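Local coordinates for extracellular sialidase/neuraminidase, putative (Aspergillus fumigatus, PDB 2XZI), which probably hydrolyses terminal alpha-ketosidically linked sialic acids, acting as a KDNase that favours the deaminated sugar KDN, at residues A[17-21]-A[35-39]; A[60-64]-A[363-368]; A[301-305]-A[334-339]. One frame throughout, in Å; residues are numbered along the deposited sequence.

Contact 1: A[17-21]-A[35-39]; sequences LFRSA and FHSFR. With KDM (deamino-alpha-neuraminic acid), chain C.
Phe38 reaches across to Phe18 and to the backbone carbonyl of Arg19, and its side chain can be followed outward atom by atom. CB meets Phe18 CB, the start of an apolar patch. CG lies anti to the carbonyl carbon (chi1 -64°), which turns the ring toward 17-21, and CG itself packs 3.7 Å from Phe18 CB. The Phe18 methylene makes an off-centre CH-pi contact with the Phe38 ring, Phe18 CB lying 4.1 Å from the centroid of that ring. On one flank of the ring CD1 nears Phe18 CD2. The two rings are neither stacked nor edge-to-face, their planes inclined at 47°. On the other flank CE2 comes within 3.2 Å of Arg19 O, which approaches the ring edge near its plane, where the partly positive C-H groups suit a carbonyl oxygen. A large, flat, purely apolar residue fits this buried place, and Val71 of strand 68-74 packs on it as well.

Beyond the aromatic pair the backbones draw together. Ala21 N donates to His36 O (3.2 Å, 164° at the hydrogen). Ser20 CB also packs on His36 O at 3.2 Å, while its hydroxyl turns to Asn22. The small Ser20 and Ala21 permit this close approach; Ala21 CB lies 3.3 Å from Phe35 O.

Along 37-39 the next residue, Arg39, points away from 17-21. Its NH2 gives KDM (chain C) O1A a 2.9 Å hydrogen bond, NH1 adds a second to the same oxygen, and Glu354 pairs with NE. The contact thus joins the edges of two neighbouring blades of a beta-propeller, strand 12-18 to strand 37-45, and places on the latter an arginine of the carboxylate-binding group characteristic of sialidase active sites.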
# COMPACT_ATOMS: atom_id res chain seq x y z
N LEU A 17 -14.46 -2.84 -1.95
CA LEU A 17 -13.89 -4.14 -2.31
C LEU A 17 -13.63 -5.02 -1.09
O LEU A 17 -13.67 -6.26 -1.18
CB LEU A 17 -12.62 -3.97 -3.15
CG LEU A 17 -11.98 -5.26 -3.68
CD1 LEU A 17 -12.98 -6.01 -4.57
CD2 LEU A 17 -10.68 -4.97 -4.43
N PHE A 18 -13.32 -4.40 0.04
CA PHE A 18 -13.16 -5.14 1.30
C PHE A 18 -14.20 -4.57 2.25
O PHE A 18 -14.10 -3.42 2.69
CB PHE A 18 -11.73 -5.01 1.85
CG PHE A 18 -10.68 -5.65 0.97
CD1 PHE A 18 -10.10 -4.95 -0.07
CD2 PHE A 18 -10.26 -6.96 1.21
CE1 PHE A 18 -9.13 -5.54 -0.87
CE2 PHE A 18 -9.29 -7.57 0.42
CZ PHE A 18 -8.71 -6.86 -0.63
N ARG A 19 -15.22 -5.38 2.52
CA ARG A 19 -16.43 -4.98 3.22
C ARG A 19 -16.35 -5.41 4.67
O ARG A 19 -16.30 -6.61 4.97
CB ARG A 19 -17.64 -5.62 2.54
CG ARG A 19 -17.80 -5.17 1.08
CD ARG A 19 -18.97 -5.87 0.37
NE ARG A 19 -20.26 -5.42 0.90
CZ ARG A 19 -20.95 -4.38 0.46
NH1 ARG A 19 -20.51 -3.65 -0.56
NH2 ARG A 19 -22.10 -4.05 1.05
N SER A 20 -16.34 -4.43 5.56
CA SER A 20 -16.22 -4.66 7.01
C SER A 20 -17.43 -5.39 7.60
O SER A 20 -18.49 -5.48 6.95
CB SER A 20 -15.96 -3.33 7.74
OG SER A 20 -16.76 -2.29 7.20
N ALA A 21 -17.28 -5.90 8.82
CA ALA A 21 -18.30 -6.77 9.44
C ALA A 21 -19.69 -6.13 9.60
O ALA A 21 -20.69 -6.85 9.72
CB ALA A 21 -17.78 -7.33 10.77
N PHE A 35 -13.97 -10.55 9.65
CA PHE A 35 -13.08 -9.47 10.08
C PHE A 35 -13.88 -8.22 10.40
O PHE A 35 -14.73 -7.77 9.60
CB PHE A 35 -12.02 -9.17 9.00
CG PHE A 35 -11.20 -10.37 8.62
CD1 PHE A 35 -10.06 -10.70 9.34
CD2 PHE A 35 -11.59 -11.20 7.59
CE1 PHE A 35 -9.31 -11.81 9.01
CE2 PHE A 35 -10.85 -12.33 7.24
CZ PHE A 35 -9.71 -12.65 7.94
N HIS A 36 -13.61 -7.66 11.57
CA HIS A 36 -14.19 -6.40 11.96
C HIS A 36 -13.87 -5.33 10.91
O HIS A 36 -14.76 -4.63 10.42
CB HIS A 36 -13.63 -6.02 13.33
CG HIS A 36 -14.13 -4.71 13.84
ND1 HIS A 36 -13.62 -3.50 13.41
CD2 HIS A 36 -15.07 -4.42 14.76
CE1 HIS A 36 -14.25 -2.52 14.04
NE2 HIS A 36 -15.14 -3.05 14.86
N SER A 37 -12.58 -5.24 10.57
CA SER A 37 -12.05 -4.19 9.71
C SER A 37 -11.05 -4.70 8.72
O SER A 37 -10.38 -5.72 8.93
CB SER A 37 -11.37 -3.13 10.57
OG SER A 37 -12.33 -2.34 11.26
N PHE A 38 -10.95 -3.96 7.63
CA PHE A 38 -9.89 -4.16 6.66
C PHE A 38 -9.16 -2.85 6.54
O PHE A 38 -9.78 -1.80 6.40
CB PHE A 38 -10.46 -4.57 5.32
CG PHE A 38 -11.17 -5.90 5.35
CD1 PHE A 38 -10.45 -7.08 5.23
CD2 PHE A 38 -12.55 -5.98 5.51
CE1 PHE A 38 -11.07 -8.32 5.24
CE2 PHE A 38 -13.18 -7.22 5.55
CZ PHE A 38 -12.44 -8.39 5.40
N ARG A 39 -7.83 -2.92 6.65
CA ARG A 39 -6.96 -1.75 6.54
C ARG A 39 -5.70 -2.11 5.77
O ARG A 39 -5.46 -3.28 5.48
CB ARG A 39 -6.58 -1.24 7.93
CG ARG A 39 -7.69 -0.45 8.66
CD ARG A 39 -7.11 0.51 9.70
NE ARG A 39 -6.24 1.45 9.03
CZ ARG A 39 -5.24 2.12 9.60
NH1 ARG A 39 -4.98 2.01 10.89
NH2 ARG A 39 -4.49 2.91 8.83
C2 KDM C . -0.94 3.31 11.73
C1 KDM C . -1.74 4.52 11.24
C3 KDM C . -1.38 2.04 10.98
C4 KDM C . -0.26 0.97 10.88
C5 KDM C . 0.93 1.19 11.83
C6 KDM C . 1.51 2.61 11.59
C7 KDM C . 2.54 3.02 12.65
C8 KDM C . 3.21 4.35 12.26
C9 KDM C . 4.20 4.79 13.32
O5 KDM C . 1.93 0.16 11.65
O1A KDM C . -2.86 4.32 10.71
O1B KDM C . -1.21 5.63 11.44
O4 KDM C . -0.84 -0.31 11.17
O6 KDM C . 0.47 3.64 11.56
O7 KDM C . 1.89 3.16 13.91
O8 KDM C . 3.93 4.22 11.02
O9 KDM C . 5.27 3.84 13.33
O2 KDM C . -1.25 3.21 13.12

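Contact 2: A[60-64]-A[363-368]; sequences HTNQD and GKNSYR. With KDM (deamino-alpha-neuraminic acid), chain C; KDM (deamino-alpha-neuraminic acid), chain D.
Asn62 pushes its side chain into the type I turn Gly363-Ser366. Its CG stands between backbone N and carbonyl carbon (chi1 65°), folding the amide back so that ND2 can give both hydrogens: one to Gly363 O at 2.9 Å, tilted from that carbonyl plane, the other to Ser366 O, also 2.9 Å, on a lone pair in plane. The backbone N of Asn62 adds a nearly straight bond to Lys364 O (3.0 Å, 165°). The two ND2 bonds fix the amide's rotation, the third holds the backbone of Asn62 to the turn, and asparagine, short with two N-H groups, suits the task.

Asn62 CB lies over one face of the Arg368 guanidinium, while KDM (chain D) O5 sits over the opposite face; Asp356 pairs with Arg368 NE. Gln63 and Lys364 run side by side in the same direction: the Gln63 carboxamide carbon CD lies 3.6 Å from Lys364 CB, with Gln63 CG alongside. Thr61 OG1 accepts from Gln63 N in an ST turn and donates to Gln63 OE1, steadying that chain. A water bridges His60 O and Asn365 OD1, which also accepts from His36 NE2.

Asp64 OD2 takes a very short 2.5 Å hydrogen bond from KDM (chain C) O2. The joined loops form part of the rim of the propeller's sialic-acid site, contributing Asp64 to one sugar pocket and Arg368 to the second.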
# COMPACT_ATOMS: atom_id res chain seq x y z
N HIS A 60 -10.78 -8.52 15.14
CA HIS A 60 -11.69 -8.19 16.24
C HIS A 60 -11.96 -6.72 16.46
O HIS A 60 -13.00 -6.37 17.01
CB HIS A 60 -11.18 -8.79 17.54
CG HIS A 60 -10.90 -10.26 17.45
ND1 HIS A 60 -11.89 -11.19 17.17
CD2 HIS A 60 -9.75 -10.96 17.58
CE1 HIS A 60 -11.35 -12.39 17.13
NE2 HIS A 60 -10.06 -12.28 17.39
N THR A 61 -11.01 -5.87 16.06
CA THR A 61 -11.14 -4.43 16.23
C THR A 61 -10.39 -3.81 15.06
O THR A 61 -9.84 -4.53 14.22
CB THR A 61 -10.47 -3.92 17.53
OG1 THR A 61 -9.05 -4.00 17.38
CG2 THR A 61 -10.91 -4.73 18.77
N ASN A 62 -10.34 -2.48 15.02
CA ASN A 62 -9.58 -1.81 13.96
C ASN A 62 -8.12 -1.56 14.35
O ASN A 62 -7.38 -0.89 13.62
CB ASN A 62 -10.27 -0.49 13.55
CG ASN A 62 -10.28 0.54 14.67
OD1 ASN A 62 -9.38 0.58 15.51
ND2 ASN A 62 -11.29 1.40 14.67
N GLN A 63 -7.69 -2.09 15.50
CA GLN A 63 -6.35 -1.79 16.04
C GLN A 63 -5.23 -2.43 15.24
O GLN A 63 -5.43 -3.41 14.52
CB GLN A 63 -6.26 -2.18 17.52
CG GLN A 63 -7.21 -1.36 18.39
CD GLN A 63 -7.50 -2.01 19.73
OE1 GLN A 63 -7.79 -3.19 19.82
NE2 GLN A 63 -7.42 -1.21 20.79
N ASP A 64 -4.03 -1.86 15.37
CA ASP A 64 -2.85 -2.28 14.61
C ASP A 64 -2.23 -3.56 15.14
O ASP A 64 -1.37 -4.16 14.49
CB ASP A 64 -1.73 -1.22 14.68
CG ASP A 64 -2.13 0.15 14.15
OD1 ASP A 64 -3.18 0.33 13.51
OD2 ASP A 64 -1.35 1.10 14.41
N GLY A 363 -12.08 5.44 18.24
CA GLY A 363 -12.03 4.21 19.03
C GLY A 363 -11.92 2.92 18.24
O GLY A 363 -12.12 2.89 17.02
N LYS A 364 -11.63 1.84 18.97
CA LYS A 364 -11.28 0.53 18.40
C LYS A 364 -12.41 -0.14 17.66
O LYS A 364 -12.18 -1.05 16.85
CB LYS A 364 -10.75 -0.41 19.49
CG LYS A 364 -11.82 -0.90 20.47
CD LYS A 364 -11.20 -1.58 21.68
CE LYS A 364 -12.26 -1.96 22.70
NZ LYS A 364 -11.65 -2.50 23.96
N ASN A 365 -13.64 0.28 17.92
CA ASN A 365 -14.79 -0.35 17.29
C ASN A 365 -15.29 0.31 16.00
O ASN A 365 -16.29 -0.13 15.44
CB ASN A 365 -15.94 -0.54 18.29
CG ASN A 365 -17.00 -1.51 17.78
OD1 ASN A 365 -16.69 -2.58 17.25
ND2 ASN A 365 -18.27 -1.13 17.93
N SER A 366 -14.60 1.35 15.54
CA SER A 366 -14.95 1.97 14.27
C SER A 366 -14.59 1.05 13.09
O SER A 366 -13.42 0.69 12.88
CB SER A 366 -14.30 3.34 14.12
OG SER A 366 -14.96 4.29 14.95
N TYR A 367 -15.62 0.64 12.36
CA TYR A 367 -15.45 -0.28 11.23
C TYR A 367 -14.68 0.37 10.09
O TYR A 367 -14.96 1.50 9.69
CB TYR A 367 -16.81 -0.77 10.75
CG TYR A 367 -17.52 -1.62 11.79
CD1 TYR A 367 -17.20 -2.97 11.95
CD2 TYR A 367 -18.50 -1.07 12.62
CE1 TYR A 367 -17.84 -3.76 12.91
CE2 TYR A 367 -19.15 -1.85 13.59
CZ TYR A 367 -18.80 -3.18 13.73
OH TYR A 367 -19.44 -3.96 14.68
N ARG A 368 -13.69 -0.36 9.58
CA ARG A 368 -12.89 0.15 8.48
C ARG A 368 -13.06 -0.72 7.25
O ARG A 368 -13.00 -1.95 7.33
CB ARG A 368 -11.41 0.19 8.85
CG ARG A 368 -11.11 0.83 10.18
CD ARG A 368 -11.54 2.30 10.22
NE ARG A 368 -11.05 2.95 11.43
CZ ARG A 368 -9.82 3.46 11.55
NH1 ARG A 368 -8.96 3.41 10.52
NH2 ARG A 368 -9.45 4.02 12.70
C2 KDM C . -0.94 3.31 11.73
C1 KDM C . -1.74 4.52 11.24
C3 KDM C . -1.38 2.04 10.98
C4 KDM C . -0.26 0.97 10.88
C5 KDM C . 0.93 1.19 11.83
C6 KDM C . 1.51 2.61 11.59
C7 KDM C . 2.54 3.02 12.65
C8 KDM C . 3.21 4.35 12.26
C9 KDM C . 4.20 4.79 13.32
O5 KDM C . 1.93 0.16 11.65
O1A KDM C . -2.86 4.32 10.71
O1B KDM C . -1.21 5.63 11.44
O4 KDM C . -0.84 -0.31 11.17
O6 KDM C . 0.47 3.64 11.56
O7 KDM C . 1.89 3.16 13.91
O8 KDM C . 3.93 4.22 11.02
O9 KDM C . 5.27 3.84 13.33
O2 KDM C . -1.25 3.21 13.12
C2 KDM D . -9.63 11.13 11.53
C1 KDM D . -8.40 11.56 10.69
C3 KDM D . -10.84 10.83 10.62
C4 KDM D . -10.63 9.53 9.82
C5 KDM D . -10.20 8.37 10.73
C6 KDM D . -8.97 8.77 11.58
C7 KDM D . -8.38 7.78 12.61
C8 KDM D . -7.14 8.40 13.31
C9 KDM D . -6.52 7.52 14.41
O5 KDM D . -9.87 7.21 9.94
O1A KDM D . -7.28 11.14 11.06
O1B KDM D . -8.61 12.31 9.71
O4 KDM D . -11.86 9.20 9.15
O6 KDM D . -9.33 9.97 12.34
O7 KDM D . -9.38 7.44 13.59
O8 KDM D . -6.14 8.73 12.33
O9 KDM D . -6.68 6.12 14.13
O2 KDM D . -9.99 12.19 12.43
O HOH W 1 -14.35 -3.97 18.13

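Contact 3: A[301-305]-A[334-339]; sequences SRRAM and HEGGYS. With KDM (deamino-alpha-neuraminic acid), chain D; KDM (deamino-alpha-neuraminic acid), chain C.
Arg303 and His334 meet flat against each other across this contact. Ser301 OG accepts from Arg303 N in an ST turn. Next comes Arg302. Its backbone N gives a straight 2.8 Å bond to KDM (chain D) O1B, while its carbonyl O lies 3.0 Å from Gly336 CA in a C-H...O contact. Gly336, lacking a side chain, allows this approach, and its backbone angles (phi 150°) are ones glycine readily adopts. Extended from CG to NE, the side chain of Arg302 reaches KDM (chain C), where NH1 and NH2 bind O1A and O1B of one carboxylate, NH2 to O1B at 2.8 Å. The edge of the Tyr338 ring flanks NH1, and the Tyr338 hydroxyl bonds Glu229.

Arg303 also stays extended and lays its guanidinium on the His334 ring, centres 4.0 Å apart and planes 13° from parallel. Its NE bonds KDM (chain D) O4 at 2.9 Å from the guanidinium edge, leaving one face for the His334 ring.

Met305 bends at chi2 and chi3, so that Gly337 N gives SD a weak 3.6 Å hydrogen bond and CE lies against Ser339 CB; its flexible chain can fold against Gly336 and Gly337. A water links Met305 N to Glu335 O. Adjacent blades of the propeller meet here, and with Arg39 and Arg245, which also bind KDM (chain C), Arg302 probably makes up the arginine triad of sialidases.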
# COMPACT_ATOMS: atom_id res chain seq x y z
N SER A 301 -6.09 16.21 8.36
CA SER A 301 -7.16 15.24 8.15
C SER A 301 -6.74 14.15 7.17
O SER A 301 -6.02 14.42 6.21
CB SER A 301 -8.39 15.94 7.60
OG SER A 301 -9.43 15.02 7.31
N ARG A 302 -7.21 12.93 7.41
CA ARG A 302 -7.04 11.84 6.45
C ARG A 302 -8.14 11.83 5.39
O ARG A 302 -8.11 11.00 4.49
CB ARG A 302 -6.95 10.47 7.15
CG ARG A 302 -5.63 10.32 7.91
CD ARG A 302 -5.47 8.98 8.57
NE ARG A 302 -4.16 8.91 9.20
CZ ARG A 302 -3.59 7.81 9.68
NH1 ARG A 302 -4.20 6.62 9.61
NH2 ARG A 302 -2.38 7.88 10.22
N ARG A 303 -9.07 12.77 5.47
CA ARG A 303 -10.26 12.77 4.62
C ARG A 303 -10.16 13.78 3.47
O ARG A 303 -11.16 14.40 3.10
CB ARG A 303 -11.50 13.11 5.45
CG ARG A 303 -11.83 12.07 6.50
CD ARG A 303 -13.21 12.35 7.08
NE ARG A 303 -13.47 11.47 8.22
CZ ARG A 303 -14.49 11.61 9.07
NH1 ARG A 303 -15.37 12.59 8.93
NH2 ARG A 303 -14.62 10.75 10.07
N ALA A 304 -8.97 13.96 2.93
CA ALA A 304 -8.75 14.91 1.85
C ALA A 304 -8.04 14.23 0.68
O ALA A 304 -7.12 14.78 0.10
CB ALA A 304 -7.95 16.13 2.35
N MET A 305 -8.48 13.02 0.33
CA MET A 305 -7.76 12.22 -0.67
C MET A 305 -7.70 12.93 -2.01
O MET A 305 -8.71 13.39 -2.53
CB MET A 305 -8.43 10.85 -0.86
CG MET A 305 -8.41 9.93 0.36
SD MET A 305 -6.81 9.76 1.17
CE MET A 305 -5.83 8.94 -0.11
N HIS A 334 -16.62 7.04 5.68
CA HIS A 334 -15.91 8.23 5.26
C HIS A 334 -14.59 7.83 4.62
O HIS A 334 -13.71 7.33 5.31
CB HIS A 334 -15.64 9.14 6.46
CG HIS A 334 -16.88 9.59 7.16
ND1 HIS A 334 -17.74 10.51 6.62
CD2 HIS A 334 -17.40 9.26 8.37
CE1 HIS A 334 -18.75 10.72 7.45
NE2 HIS A 334 -18.56 9.97 8.53
N GLU A 335 -14.46 8.08 3.32
CA GLU A 335 -13.23 7.74 2.59
C GLU A 335 -12.05 8.58 3.06
O GLU A 335 -12.13 9.81 3.21
CB GLU A 335 -13.43 7.91 1.09
CG GLU A 335 -12.21 7.48 0.26
CD GLU A 335 -12.46 7.55 -1.23
OE1 GLU A 335 -13.22 8.45 -1.66
OE2 GLU A 335 -11.88 6.72 -1.97
N GLY A 336 -10.93 7.90 3.27
CA GLY A 336 -9.68 8.57 3.53
C GLY A 336 -8.78 7.75 4.42
O GLY A 336 -9.21 7.20 5.42
N GLY A 337 -7.52 7.69 4.03
CA GLY A 337 -6.50 7.01 4.81
C GLY A 337 -5.43 6.48 3.88
O GLY A 337 -5.07 7.14 2.88
N TYR A 338 -4.93 5.28 4.19
CA TYR A 338 -3.90 4.62 3.36
C TYR A 338 -4.44 4.28 1.98
O TYR A 338 -5.65 4.09 1.79
CB TYR A 338 -3.44 3.31 4.01
CG TYR A 338 -2.56 3.41 5.24
CD1 TYR A 338 -2.77 4.38 6.24
CD2 TYR A 338 -1.52 2.49 5.42
CE1 TYR A 338 -1.94 4.42 7.38
CE2 TYR A 338 -0.70 2.54 6.52
CZ TYR A 338 -0.91 3.51 7.50
OH TYR A 338 -0.10 3.53 8.62
N SER A 339 -3.54 4.20 1.00
CA SER A 339 -3.94 3.94 -0.38
C SER A 339 -2.87 3.17 -1.13
O SER A 339 -1.72 3.09 -0.69
CB SER A 339 -4.22 5.27 -1.09
OG SER A 339 -3.01 6.02 -1.21
C2 KDM D . -9.63 11.13 11.53
C1 KDM D . -8.40 11.56 10.69
C3 KDM D . -10.84 10.83 10.62
C4 KDM D . -10.63 9.53 9.82
C5 KDM D . -10.20 8.37 10.73
C6 KDM D . -8.97 8.77 11.58
C7 KDM D . -8.38 7.78 12.61
C8 KDM D . -7.14 8.40 13.31
C9 KDM D . -6.52 7.52 14.41
O5 KDM D . -9.87 7.21 9.94
O1A KDM D . -7.28 11.14 11.06
O1B KDM D . -8.61 12.31 9.71
O4 KDM D . -11.86 9.20 9.15
O6 KDM D . -9.33 9.97 12.34
O7 KDM D . -9.38 7.44 13.59
O8 KDM D . -6.14 8.73 12.33
O9 KDM D . -6.68 6.12 14.13
O2 KDM D . -9.99 12.19 12.43
C2 KDM C . -0.94 3.31 11.73
C1 KDM C . -1.74 4.52 11.24
C3 KDM C . -1.38 2.04 10.98
C4 KDM C . -0.26 0.97 10.88
C5 KDM C . 0.93 1.19 11.83
C6 KDM C . 1.51 2.61 11.59
C7 KDM C . 2.54 3.02 12.65
C8 KDM C . 3.21 4.35 12.26
C9 KDM C . 4.20 4.79 13.32
O5 KDM C . 1.93 0.16 11.65
O1A KDM C . -2.86 4.32 10.71
O1B KDM C . -1.21 5.63 11.44
O4 KDM C . -0.84 -0.31 11.17
O6 KDM C . 0.47 3.64 11.56
O7 KDM C . 1.89 3.16 13.91
O8 KDM C . 3.93 4.22 11.02
O9 KDM C . 5.27 3.84 13.33
O2 KDM C . -1.25 3.21 13.12
O HOH W 2 -11.02 11.65 1.23

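From the N terminus, the chain first closes the short loop 22-34 at contact 1, where strand 12-18 meets strand 37-45. Contact 2 follows, joining loop 60-64 to 363-368 almost 300 residues later. Contact 3 falls wholly within that span, tying loop 301-305 to strand 334-343 across 28 residues; no contacts cross. Strands 12-18, 334-343 and 368-375 share one sheet, so the N-terminal strand completes a blade built mostly from the C-terminal end, the usual closure of a propeller. Contacts 1 and 2 touch directly, through Phe38 N to Arg368 O and His36 NE2 to Asn365 OD1. Contact 3 meets contact 1 where Tyr338 packs on Arg39, and all three converge on KDM (chain C).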